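Side-chain contacts in iron binding protein FbpA (Mannheimia haemolytica, PDB 1Q35), which binds ferric iron in the periplasm and probably delivers it to an uptake system of the inner membrane: residues A[202-205]-A[209-212]; A[254-259]-A[273-278]; A[150-155]-A[297-302]; A[65-70]-A[92-97]. All coordinates share one frame; numbering follows the deposited sequence.

Contact 1 (A[202-205]-A[209-212])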
loop_
_atom_site.group_PDB
_atom_site.type_symbol
_atom_site.label_atom_id
_atom_site.label_comp_id
_atom_site.label_asym_id
_atom_site.label_seq_id
_atom_site.Cartn_x
_atom_site.Cartn_y
_atom_site.Cartn_z
ATOM N N LYS A 202 4.929 12.156 -4.263
ATOM C CA LYS A 202 5.661 11.783 -5.469
ATOM C C LYS A 202 5.293 12.692 -6.644
ATOM O O LYS A 202 6.165 13.120 -7.391
ATOM C CB LYS A 202 5.399 10.325 -5.845
ATOM C CG LYS A 202 5.976 9.296 -4.871
ATOM C CD LYS A 202 7.486 9.416 -4.677
ATOM C CE LYS A 202 8.268 9.200 -5.967
ATOM N NZ LYS A 202 9.713 9.518 -5.823
ATOM N N MET A 203 4.007 12.986 -6.811
ATOM C CA MET A 203 3.559 13.850 -7.910
ATOM C C MET A 203 4.083 15.272 -7.731
ATOM O O MET A 203 4.553 15.889 -8.688
ATOM C CB MET A 203 2.034 13.842 -8.031
ATOM C CG MET A 203 1.486 12.544 -8.595
ATOM S SD MET A 203 -0.303 12.537 -8.842
ATOM C CE MET A 203 -0.901 12.552 -7.146
ATOM N N LEU A 204 4.033 15.789 -6.509
ATOM C CA LEU A 204 4.533 17.136 -6.233
ATOM C C LEU A 204 6.025 17.277 -6.551
ATOM O O LEU A 204 6.465 18.349 -6.973
ATOM C CB LEU A 204 4.273 17.527 -4.779
ATOM C CG LEU A 204 2.822 17.867 -4.431
ATOM C CD1 LEU A 204 2.625 17.953 -2.923
ATOM C CD2 LEU A 204 2.398 19.170 -5.110
ATOM N N ASP A 205 6.788 16.200 -6.362
ATOM C CA ASP A 205 8.235 16.197 -6.605
ATOM C C ASP A 205 8.596 16.051 -8.086
ATOM O O ASP A 205 9.755 16.235 -8.459
ATOM C CB ASP A 205 8.907 15.041 -5.847
ATOM C CG ASP A 205 9.158 15.336 -4.381
ATOM O OD1 ASP A 205 8.940 16.472 -3.900
ATOM O OD2 ASP A 205 9.609 14.449 -3.622
ATOM N N GLN A 209 4.197 15.863 -13.169
ATOM C CA GLN A 209 2.979 15.485 -12.434
ATOM C C GLN A 209 2.541 16.475 -11.355
ATOM O O GLN A 209 1.457 16.339 -10.791
ATOM C CB GLN A 209 3.168 14.114 -11.783
ATOM C CG GLN A 209 3.504 12.999 -12.765
ATOM C CD GLN A 209 3.766 11.672 -12.073
ATOM O OE1 GLN A 209 3.820 11.606 -10.843
ATOM N NE2 GLN A 209 3.948 10.618 -12.860
ATOM N N LYS A 210 3.359 17.482 -11.072
ATOM C CA LYS A 210 3.068 18.405 -9.980
ATOM C C LYS A 210 1.742 19.140 -10.212
ATOM O O LYS A 210 1.006 19.396 -9.268
ATOM C CB LYS A 210 4.220 19.393 -9.813
ATOM C CG LYS A 210 4.128 20.345 -8.636
ATOM C CD LYS A 210 4.873 21.661 -8.903
ATOM C CE LYS A 210 6.210 21.489 -9.614
ATOM N NZ LYS A 210 6.109 21.795 -11.074
ATOM N N SER A 211 1.429 19.448 -11.467
ATOM C CA SER A 211 0.166 20.110 -11.802
ATOM C C SER A 211 -1.047 19.230 -11.491
ATOM O O SER A 211 -2.131 19.745 -11.207
ATOM C CB SER A 211 0.136 20.543 -13.277
ATOM O OG SER A 211 0.115 19.434 -14.154
ATOM N N TRP A 212 -0.866 17.912 -11.542
ATOM C CA TRP A 212 -1.936 16.988 -11.172
ATOM C C TRP A 212 -2.252 17.145 -9.684
ATOM O O TRP A 212 -3.404 17.341 -9.301
ATOM C CB TRP A 212 -1.576 15.526 -11.463
ATOM C CG TRP A 212 -1.043 15.216 -12.836
ATOM C CD1 TRP A 212 -0.916 16.067 -13.905
ATOM C CD2 TRP A 212 -0.559 13.949 -13.275
ATOM N NE1 TRP A 212 -0.371 15.397 -14.973
ATOM C CE2 TRP A 212 -0.144 14.094 -14.616
ATOM C CE3 TRP A 212 -0.429 12.694 -12.669
ATOM C CZ2 TRP A 212 0.381 13.036 -15.359
ATOM C CZ3 TRP A 212 0.093 11.644 -13.403
ATOM C CH2 TRP A 212 0.492 11.821 -14.736
#
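Met203 carries most of this contact, touching both Gln209 and Trp212 where the helix 198-205 turns back through a short loop into the helix 210-214. Its CG lies anti to the carbonyl carbon (chi1 -73°), and the next torsion is extended; together they carry the sulfur across to the indole. There Met203 SD stands 3.8 Å from Trp212 CE3, close to the plane of the ring. The line from the sulfur to the centroid of the six-membered ring runs 76° off the ring normal, so this is a Met-aromatic contact made at the edge. One face of the same indole is covered from within its own segment, by Gln209 CA lying above the ring centre.

Gln209 reaches back across the methionine at about a right angle, its chain extended beyond CG, and places OE1 3.4 Å from Met203 CG. In this pairing two consecutive short helices, joined by a short connection that includes Gln209, pack side chain to side chain. The side chain of Met203 comes within about 5 Å of that of Tyr199, a ferric iron ligand seen in a structure of this protein, so the contact lies beside a ligand of the iron site, which is empty in this apo chain.

At the other border of the contact Lys210 lays its aliphatic part over the backbone carbonyl of Leu204. Its CG is 3.5 Å from Leu204 O and 4.1 Å from Leu204 CD2, while the amine leads away. Arg179, from the helix 178-187, touches both Met203 and Gln209.

Contact 2 (A[254-259]-A[273-278])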
loop_
_atom_site.group_PDB
_atom_site.type_symbol
_atom_site.label_atom_id
_atom_site.label_comp_id
_atom_site.label_asym_id
_atom_site.label_seq_id
_atom_site.Cartn_x
_atom_site.Cartn_y
_atom_site.Cartn_z
ATOM N N SER A 254 15.001 -1.327 8.030
ATOM C CA SER A 254 14.339 -0.908 9.266
ATOM C C SER A 254 15.060 0.217 10.020
ATOM O O SER A 254 14.494 0.793 10.945
ATOM C CB SER A 254 14.173 -2.109 10.209
ATOM O OG SER A 254 15.361 -2.381 10.949
ATOM N N GLY A 255 16.302 0.507 9.637
ATOM C CA GLY A 255 17.146 1.431 10.380
ATOM C C GLY A 255 16.927 2.899 10.068
ATOM O O GLY A 255 16.177 3.264 9.164
ATOM N N GLU A 256 17.617 3.746 10.821
ATOM C CA GLU A 256 17.448 5.195 10.754
ATOM C C GLU A 256 17.623 5.752 9.343
ATOM O O GLU A 256 16.798 6.549 8.884
ATOM C CB GLU A 256 18.444 5.867 11.706
ATOM C CG GLU A 256 18.357 7.380 11.767
ATOM C CD GLU A 256 19.404 7.960 12.689
ATOM O OE1 GLU A 256 20.531 8.220 12.216
ATOM O OE2 GLU A 256 19.098 8.136 13.884
ATOM N N LYS A 257 18.683 5.344 8.653
ATOM C CA LYS A 257 19.000 5.909 7.348
ATOM C C LYS A 257 17.941 5.539 6.317
ATOM O O LYS A 257 17.395 6.408 5.646
ATOM C CB LYS A 257 20.383 5.460 6.866
ATOM C CG LYS A 257 20.790 6.071 5.536
ATOM C CD LYS A 257 22.235 5.765 5.184
ATOM C CE LYS A 257 22.497 6.031 3.712
ATOM N NZ LYS A 257 23.924 5.829 3.331
ATOM N N ALA A 258 17.654 4.250 6.189
ATOM C CA ALA A 258 16.676 3.779 5.209
ATOM C C ALA A 258 15.271 4.306 5.508
ATOM O O ALA A 258 14.527 4.660 4.594
ATOM C CB ALA A 258 16.661 2.266 5.151
ATOM N N GLN A 259 14.911 4.362 6.785
ATOM C CA GLN A 259 13.606 4.884 7.180
ATOM C C GLN A 259 13.475 6.369 6.815
ATOM O O GLN A 259 12.402 6.827 6.396
ATOM C CB GLN A 259 13.363 4.652 8.671
ATOM C CG GLN A 259 13.130 3.182 9.022
ATOM C CD GLN A 259 11.740 2.703 8.648
ATOM O OE1 GLN A 259 10.750 3.208 9.171
ATOM N NE2 GLN A 259 11.660 1.727 7.747
ATOM N N GLU A 273 10.086 4.737 15.074
ATOM C CA GLU A 273 9.793 5.914 15.883
ATOM C C GLU A 273 10.973 6.879 15.887
ATOM O O GLU A 273 12.132 6.465 15.863
ATOM C CB GLU A 273 9.446 5.505 17.317
ATOM C CG GLU A 273 8.140 4.742 17.432
ATOM C CD GLU A 273 7.767 4.441 18.869
ATOM O OE1 GLU A 273 7.109 5.293 19.505
ATOM O OE2 GLU A 273 8.138 3.354 19.361
ATOM N N GLY A 274 10.663 8.173 15.893
ATOM C CA GLY A 274 11.682 9.209 15.910
ATOM C C GLY A 274 12.154 9.648 14.537
ATOM O O GLY A 274 12.961 10.568 14.433
ATOM N N ILE A 275 11.673 8.989 13.482
ATOM C CA ILE A 275 11.983 9.394 12.116
ATOM C C ILE A 275 10.847 10.274 11.611
ATOM O O ILE A 275 9.713 9.814 11.487
ATOM C CB ILE A 275 12.151 8.164 11.191
ATOM C CG1 ILE A 275 13.174 7.172 11.764
ATOM C CG2 ILE A 275 12.570 8.607 9.793
ATOM C CD1 ILE A 275 14.579 7.732 11.944
ATOM N N GLU A 276 11.152 11.538 11.334
ATOM C CA GLU A 276 10.137 12.489 10.892
ATOM C C GLU A 276 9.696 12.186 9.462
ATOM O O GLU A 276 10.512 11.783 8.633
ATOM C CB GLU A 276 10.675 13.922 10.964
ATOM C CG GLU A 276 10.892 14.446 12.375
ATOM C CD GLU A 276 9.593 14.691 13.119
ATOM O OE1 GLU A 276 9.457 14.201 14.262
ATOM O OE2 GLU A 276 8.703 15.373 12.565
ATOM N N PRO A 277 8.414 12.386 9.161
ATOM C CA PRO A 277 7.975 12.402 7.764
ATOM C C PRO A 277 8.587 13.598 7.043
ATOM O O PRO A 277 9.151 14.491 7.686
ATOM C CB PRO A 277 6.453 12.557 7.869
ATOM C CG PRO A 277 6.119 12.168 9.262
ATOM C CD PRO A 277 7.289 12.617 10.083
ATOM N N SER A 278 8.481 13.608 5.723
ATOM C CA SER A 278 8.929 14.740 4.921
ATOM C C SER A 278 8.133 15.996 5.262
ATOM O O SER A 278 7.057 15.926 5.858
ATOM C CB SER A 278 8.761 14.431 3.437
ATOM O OG SER A 278 7.383 14.400 3.085
#
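This is a small apolar contact, partly buried, in which one isoleucine of the loop between the strand 269-270 and the helix 279-283 packs on the first turn of the helix 256-266. Ile275 is the residue that enters from the loop, and it meets Glu256 and Gln259 with three different carbons. No hydrogen bond or salt bridge crosses between the segments.

The branches of Ile275 divide the work. CD1 lies 3.8 Å from Glu256 CG, touching the aliphatic part of a glutamate whose chain is extended. CG1 approaches Gln259 CB at 4.0 Å, and CG2 sits 3.8 Å from Gln259 C, against the helix backbone itself. With CG1 anti to the carbonyl carbon and CG2 anti to the backbone N, both branches fall on Gln259, and CD1, beyond CG1, extends to Glu256.

The example shows a loop residue resting on the N-terminal turn of a helix: Gly255 is the N-cap, and Gln259 N donates to Gly255 O at 2.9 Å, a backbone bond of the opening turn. The loop leads on to Ser278, which in turn caps the helix 279-283 by binding Val281 N.

Gln259 bends sharply at chi2 (-76°), and its amide turns to backbone groups beyond the segments. Its NE2 donates to Leu98 O, on the strand 96-108, and to Leu253 O, while OE1 accepts from Lys272 N. The buried amide is thus satisfied on both its nitrogen and its oxygen, and Pro270 packs against both Gln259 and Ile275.

Contact 3 (A[150-155]-A[297-302]). With EDO (1,2-ethanediol), chain B.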
loop_
_atom_site.group_PDB
_atom_site.type_symbol
_atom_site.label_atom_id
_atom_site.label_comp_id
_atom_site.label_asym_id
_atom_site.label_seq_id
_atom_site.Cartn_x
_atom_site.Cartn_y
_atom_site.Cartn_z
ATOM N N MET A 150 -13.441 -2.979 5.321
ATOM C CA MET A 150 -14.853 -2.636 5.392
ATOM C C MET A 150 -15.701 -3.864 5.747
ATOM O O MET A 150 -16.650 -3.748 6.509
ATOM C CB MET A 150 -15.309 -1.971 4.094
ATOM C CG MET A 150 -14.612 -0.630 3.867
ATOM S SD MET A 150 -15.049 0.221 2.357
ATOM C CE MET A 150 -16.615 0.955 2.851
ATOM N N ILE A 151 -15.349 -5.043 5.243
ATOM C CA ILE A 151 -16.061 -6.259 5.631
ATOM C C ILE A 151 -15.923 -6.531 7.134
ATOM O O ILE A 151 -16.889 -6.903 7.796
ATOM C CB ILE A 151 -15.596 -7.475 4.806
ATOM C CG1 ILE A 151 -16.061 -7.346 3.353
ATOM C CG2 ILE A 151 -16.112 -8.784 5.428
ATOM C CD1 ILE A 151 -15.465 -8.384 2.432
ATOM N N GLU A 152 -14.733 -6.339 7.684
ATOM C CA GLU A 152 -14.547 -6.508 9.128
ATOM C C GLU A 152 -15.500 -5.599 9.907
ATOM O O GLU A 152 -16.091 -6.009 10.908
ATOM C CB GLU A 152 -13.094 -6.217 9.522
ATOM C CG GLU A 152 -12.745 -6.567 10.963
ATOM C CD GLU A 152 -12.521 -8.050 11.209
ATOM O OE1 GLU A 152 -12.838 -8.885 10.335
ATOM O OE2 GLU A 152 -12.021 -8.391 12.306
ATOM N N HIS A 153 -15.653 -4.364 9.441
ATOM C CA HIS A 153 -16.465 -3.373 10.136
ATOM C C HIS A 153 -17.964 -3.525 9.902
ATOM O O HIS A 153 -18.750 -3.188 10.782
ATOM C CB HIS A 153 -16.061 -1.956 9.713
ATOM C CG HIS A 153 -14.638 -1.603 10.013
ATOM N ND1 HIS A 153 -14.025 -1.888 11.217
ATOM C CD2 HIS A 153 -13.714 -0.963 9.264
ATOM C CE1 HIS A 153 -12.782 -1.443 11.188
ATOM N NE2 HIS A 153 -12.567 -0.880 10.013
ATOM N N TYR A 154 -18.366 -3.991 8.718
ATOM C CA TYR A 154 -19.761 -3.879 8.278
ATOM C C TYR A 154 -20.407 -5.158 7.774
ATOM O O TYR A 154 -21.625 -5.189 7.607
ATOM C CB TYR A 154 -19.871 -2.854 7.150
ATOM C CG TYR A 154 -19.322 -1.490 7.487
ATOM C CD1 TYR A 154 -18.303 -0.936 6.728
ATOM C CD2 TYR A 154 -19.813 -0.757 8.561
ATOM C CE1 TYR A 154 -17.784 0.311 7.028
ATOM C CE2 TYR A 154 -19.305 0.499 8.866
ATOM C CZ TYR A 154 -18.295 1.024 8.094
ATOM O OH TYR A 154 -17.784 2.264 8.373
ATOM N N GLY A 155 -19.611 -6.184 7.501
ATOM C CA GLY A 155 -20.109 -7.403 6.892
ATOM C C GLY A 155 -20.238 -7.308 5.379
ATOM O O GLY A 155 -20.099 -6.228 4.783
ATOM N N ILE A 297 -7.387 -7.233 8.397
ATOM C CA ILE A 297 -7.624 -6.798 7.020
ATOM C C ILE A 297 -7.463 -8.012 6.102
ATOM O O ILE A 297 -8.381 -8.374 5.362
ATOM C CB ILE A 297 -6.638 -5.675 6.600
ATOM C CG1 ILE A 297 -6.812 -4.437 7.485
ATOM C CG2 ILE A 297 -6.826 -5.323 5.120
ATOM C CD1 ILE A 297 -5.696 -3.418 7.318
ATOM N N ALA A 298 -6.291 -8.642 6.163
ATOM C CA ALA A 298 -5.953 -9.728 5.250
ATOM C C ALA A 298 -6.937 -10.889 5.321
ATOM O O ALA A 298 -7.222 -11.529 4.318
ATOM C CB ALA A 298 -4.538 -10.222 5.516
ATOM N N LYS A 299 -7.448 -11.148 6.519
ATOM C CA LYS A 299 -8.418 -12.214 6.777
ATOM C C LYS A 299 -9.635 -12.123 5.865
ATOM O O LYS A 299 -10.249 -13.134 5.527
ATOM C CB LYS A 299 -8.859 -12.095 8.248
ATOM C CG LYS A 299 -9.968 -12.996 8.754
ATOM C CD LYS A 299 -10.191 -12.734 10.254
ATOM C CE LYS A 299 -10.903 -11.396 10.554
ATOM N NZ LYS A 299 -10.969 -11.102 12.027
ATOM N N ASN A 300 -9.981 -10.903 5.472
ATOM C CA ASN A 300 -11.178 -10.637 4.681
ATOM C C ASN A 300 -10.914 -10.415 3.194
ATOM O O ASN A 300 -11.844 -10.105 2.447
ATOM C CB ASN A 300 -11.907 -9.417 5.251
ATOM C CG ASN A 300 -12.440 -9.667 6.631
ATOM O OD1 ASN A 300 -13.308 -10.509 6.828
ATOM N ND2 ASN A 300 -11.906 -8.954 7.607
ATOM N N TYR A 301 -9.668 -10.576 2.757
ATOM C CA TYR A 301 -9.313 -10.316 1.362
ATOM C C TYR A 301 -10.099 -11.182 0.370
ATOM O O TYR A 301 -10.628 -10.680 -0.614
ATOM C CB TYR A 301 -7.811 -10.509 1.144
ATOM C CG TYR A 301 -7.329 -9.988 -0.194
ATOM C CD1 TYR A 301 -6.862 -8.679 -0.320
ATOM C CD2 TYR A 301 -7.346 -10.790 -1.330
ATOM C CE1 TYR A 301 -6.412 -8.185 -1.531
ATOM C CE2 TYR A 301 -6.908 -10.295 -2.564
ATOM C CZ TYR A 301 -6.444 -8.993 -2.648
ATOM O OH TYR A 301 -6.012 -8.494 -3.860
ATOM N N GLU A 302 -10.175 -12.482 0.634
ATOM C CA GLU A 302 -10.871 -13.413 -0.247
ATOM C C GLU A 302 -12.340 -13.032 -0.408
ATOM O O GLU A 302 -12.870 -13.012 -1.519
ATOM C CB GLU A 302 -10.734 -14.839 0.304
ATOM C CG GLU A 302 -11.482 -15.923 -0.451
ATOM C CD GLU A 302 -11.195 -17.304 0.108
ATOM O OE1 GLU A 302 -10.659 -18.153 -0.639
ATOM O OE2 GLU A 302 -11.500 -17.538 1.298
HETATM C C1 EDO B . -4.941 -13.607 1.248
HETATM O O1 EDO B . -4.456 -14.893 0.889
HETATM C C2 EDO B . -4.723 -13.399 2.739
HETATM O O2 EDO B . -5.520 -14.321 3.472
HETATM O O HOH W 1 -14.613 -10.627 9.238
#
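The helix 141-168 meets the turn joining the helices 294-298 and 301-311, Ile151 and Asn300 coming closest with their CA atoms 6.6 Å apart, and the turn itself is of type I, from Ala298 to Tyr301. Glu152 reaches across to two successive residues of that turn. Its CG is anti to the backbone N, and a bend at chi2 (78°) swings the carboxylate toward them, so that OE1 faces Asn300 and OE2 faces Lys299.

OE1 of Glu152 accepts from Asn300 ND2 at 2.9 Å in a fairly straight bond, with an N-H...O angle of 166°. The oxygen lies nearly in the amide plane of Asn300, whereas the nitrogen approaches the carboxylate from above its plane, the two flat groups being turned 58° apart. The other oxygen, OE2, meets Lys299 NZ on its syn side at 2.9 Å, forming a salt bridge. Asp296 binds the same amine in a second salt bridge, so the lysine is shared between two carboxylates.

A water donates to Glu152 OE1 and to Asn300 OD1, each at 2.7 Å, and joins the oxygens of the two groups beside their direct bond. Asn300 OD1 also lies 3.6 Å from Ile151 CG2. Here the side chains slide past each other in opposite directions, and Ile151 goes on to pack against Ala303, Ala304 and Leu307 of the helix 301-311.

A salt bridge, a side-chain amide hydrogen bond and a bridging water thus link the long helix 141-168, at the surface, to the type I turn between the helices 294-298 and 301-311.

Contact 4 (A[65-70]-A[92-97])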
loop_
_atom_site.group_PDB
_atom_site.type_symbol
_atom_site.label_atom_id
_atom_site.label_comp_id
_atom_site.label_asym_id
_atom_site.label_seq_id
_atom_site.Cartn_x
_atom_site.Cartn_y
_atom_site.Cartn_z
ATOM N N GLU A 65 -0.808 -13.913 2.363
ATOM C CA GLU A 65 -0.872 -14.976 1.360
ATOM C C GLU A 65 0.423 -15.792 1.392
ATOM O O GLU A 65 0.396 -17.027 1.396
ATOM C CB GLU A 65 -1.085 -14.404 -0.045
ATOM C CG GLU A 65 -1.186 -15.469 -1.132
ATOM C CD GLU A 65 -1.154 -14.907 -2.541
ATOM O OE1 GLU A 65 -1.146 -15.718 -3.497
ATOM O OE2 GLU A 65 -1.134 -13.666 -2.705
ATOM N N ILE A 66 1.551 -15.093 1.426
ATOM C CA ILE A 66 2.869 -15.723 1.421
ATOM C C ILE A 66 3.104 -16.501 2.713
ATOM O O ILE A 66 3.522 -17.664 2.689
ATOM C CB ILE A 66 3.969 -14.647 1.206
ATOM C CG1 ILE A 66 3.864 -14.055 -0.205
ATOM C CG2 ILE A 66 5.360 -15.229 1.440
ATOM C CD1 ILE A 66 4.517 -12.698 -0.362
ATOM N N VAL A 67 2.814 -15.864 3.838
ATOM C CA VAL A 67 3.053 -16.452 5.147
ATOM C C VAL A 67 2.131 -17.656 5.387
ATOM O O VAL A 67 2.591 -18.699 5.865
ATOM C CB VAL A 67 2.907 -15.379 6.247
ATOM C CG1 VAL A 67 2.918 -15.993 7.641
ATOM C CG2 VAL A 67 4.032 -14.348 6.112
ATOM N N ASN A 68 0.856 -17.526 5.021
ATOM C CA ASN A 68 -0.122 -18.611 5.164
ATOM C C ASN A 68 0.202 -19.821 4.298
ATOM O O ASN A 68 -0.164 -20.946 4.646
ATOM C CB ASN A 68 -1.538 -18.145 4.799
ATOM C CG ASN A 68 -2.138 -17.188 5.818
ATOM O OD1 ASN A 68 -1.661 -17.064 6.942
ATOM N ND2 ASN A 68 -3.203 -16.496 5.408
ATOM N N ALA A 69 0.874 -19.586 3.174
ATOM C CA ALA A 69 1.288 -20.655 2.262
ATOM C C ALA A 69 2.599 -21.324 2.700
ATOM O O ALA A 69 3.146 -22.150 1.965
ATOM C CB ALA A 69 1.421 -20.111 0.848
ATOM N N ASP A 70 3.091 -20.976 3.890
ATOM C CA ASP A 70 4.326 -21.541 4.441
ATOM C C ASP A 70 5.538 -21.255 3.553
ATOM O O ASP A 70 6.433 -22.090 3.422
ATOM C CB ASP A 70 4.173 -23.053 4.680
ATOM C CG ASP A 70 5.354 -23.651 5.412
ATOM O OD1 ASP A 70 5.852 -23.016 6.368
ATOM O OD2 ASP A 70 5.859 -24.751 5.090
ATOM N N ASN A 92 4.624 -13.594 15.411
ATOM C CA ASN A 92 5.322 -14.856 15.142
ATOM C C ASN A 92 6.536 -14.721 14.197
ATOM O O ASN A 92 7.016 -15.718 13.659
ATOM C CB ASN A 92 4.311 -15.863 14.570
ATOM C CG ASN A 92 4.833 -17.294 14.538
ATOM O OD1 ASN A 92 4.682 -17.992 13.532
ATOM N ND2 ASN A 92 5.433 -17.740 15.635
ATOM N N ASP A 93 7.007 -13.489 13.982
ATOM C CA ASP A 93 8.314 -13.210 13.364
ATOM C C ASP A 93 8.499 -13.618 11.895
ATOM O O ASP A 93 9.631 -13.746 11.438
ATOM C CB ASP A 93 9.447 -13.842 14.193
ATOM C CG ASP A 93 9.503 -13.323 15.612
ATOM O OD1 ASP A 93 9.075 -12.179 15.880
ATOM O OD2 ASP A 93 9.989 -14.009 16.538
ATOM N N GLN A 94 7.417 -13.770 11.138
ATOM C CA GLN A 94 7.539 -14.175 9.735
ATOM C C GLN A 94 7.343 -13.047 8.715
ATOM O O GLN A 94 7.574 -13.256 7.530
ATOM C CB GLN A 94 6.572 -15.313 9.421
ATOM C CG GLN A 94 6.882 -16.609 10.149
ATOM C CD GLN A 94 6.208 -17.792 9.501
ATOM O OE1 GLN A 94 5.024 -18.034 9.732
ATOM N NE2 GLN A 94 6.944 -18.512 8.664
ATOM N N TRP A 95 6.909 -11.871 9.165
ATOM C CA TRP A 95 6.786 -10.712 8.278
ATOM C C TRP A 95 7.025 -9.426 9.053
ATOM O O TRP A 95 6.800 -9.352 10.257
ATOM C CB TRP A 95 5.431 -10.684 7.551
ATOM C CG TRP A 95 4.231 -10.544 8.446
ATOM C CD1 TRP A 95 3.421 -11.549 8.888
ATOM C CD2 TRP A 95 3.692 -9.329 8.992
ATOM N NE1 TRP A 95 2.428 -11.040 9.690
ATOM C CE2 TRP A 95 2.568 -9.680 9.770
ATOM C CE3 TRP A 95 4.052 -7.977 8.916
ATOM C CZ2 TRP A 95 1.804 -8.735 10.462
ATOM C CZ3 TRP A 95 3.286 -7.037 9.601
ATOM C CH2 TRP A 95 2.180 -7.426 10.365
ATOM N N PHE A 96 7.455 -8.398 8.325
ATOM C CA PHE A 96 7.890 -7.137 8.912
ATOM C C PHE A 96 7.438 -5.962 8.063
ATOM O O PHE A 96 7.722 -5.896 6.875
ATOM C CB PHE A 96 9.408 -7.135 9.063
ATOM C CG PHE A 96 9.901 -8.291 9.863
ATOM C CD1 PHE A 96 10.227 -9.489 9.241
ATOM C CD2 PHE A 96 9.938 -8.222 11.244
ATOM C CE1 PHE A 96 10.622 -10.591 9.986
ATOM C CE2 PHE A 96 10.343 -9.317 11.991
ATOM C CZ PHE A 96 10.677 -10.499 11.361
ATOM N N GLY A 97 6.712 -5.048 8.687
ATOM C CA GLY A 97 6.347 -3.791 8.058
ATOM C C GLY A 97 7.528 -2.840 8.036
ATOM O O GLY A 97 8.301 -2.767 8.992
HETATM O O HOH W 2 2.819 -19.911 8.601
#
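The last turns of the helix 60-68 pack on the residues that lead into the strand 96-108, one of the strands in the mixed sheet of this solute-binding protein. Val67 is the residue that meets the incoming chain, and its two methyls go to different neighbours.

CG1, anti to the backbone N (chi1 170°), touches Gln94: it stands 3.6 Å from OE1 and 4.1 Å from CB. The glutamine, extended beyond CG, presents its amide oxygen to the methyl. CG2 instead lies against Trp95, 4.0 Å from CD1, in an oblique approach to the indole, the two side chains crossing at about a right angle. The same methyl is 4.0 Å from Gln94 O, so the valine also rests on the backbone between its two partners.

Gln94 has a polar link to the helix as well. A water donates to Val67 O at 3.0 Å and to Gln94 OE1 at 3.1 Å, bridging the backbone carbonyl of the helix and the side-chain oxygen without any direct hydrogen bond between the segments. Trp95 continues inward, where it touches Ile60, Val63 and Met64 of the same helix and Ile231 and Val235 of the strand 228-236.

Just past the valine the helix ends in a Schellman motif: Asp70, at positive phi, is the C-prime residue, and Leu71 N returns to Ile66 O. Val67 O takes the inner bond of the motif, from Asp70 N at 3.1 Å, and also the water, so that this Schellman C-cap lies next to the chain leading into the strand 96-108.

From the N terminus, contact 4 closes first, joining the end of the helix 60-68 to the start of the strand 96-108 across a loop of 21 residues. Contact 3 then opens on the helix 141-168 and does not close until the residues 297-302, a span of 141 residues. Contacts 1 and 2 are both nested within it, in series: contact 1 closes a very short loop between two small helices, contact 2 a longer one from the helix 256-266 to the loop before the helix 279-283. None touches another. Contact 1 and contact 3 lie on opposite sides of the chain's centre, their centres about 33 Å apart, whereas contacts 3 and 4 are about 19 Å apart, centre to centre.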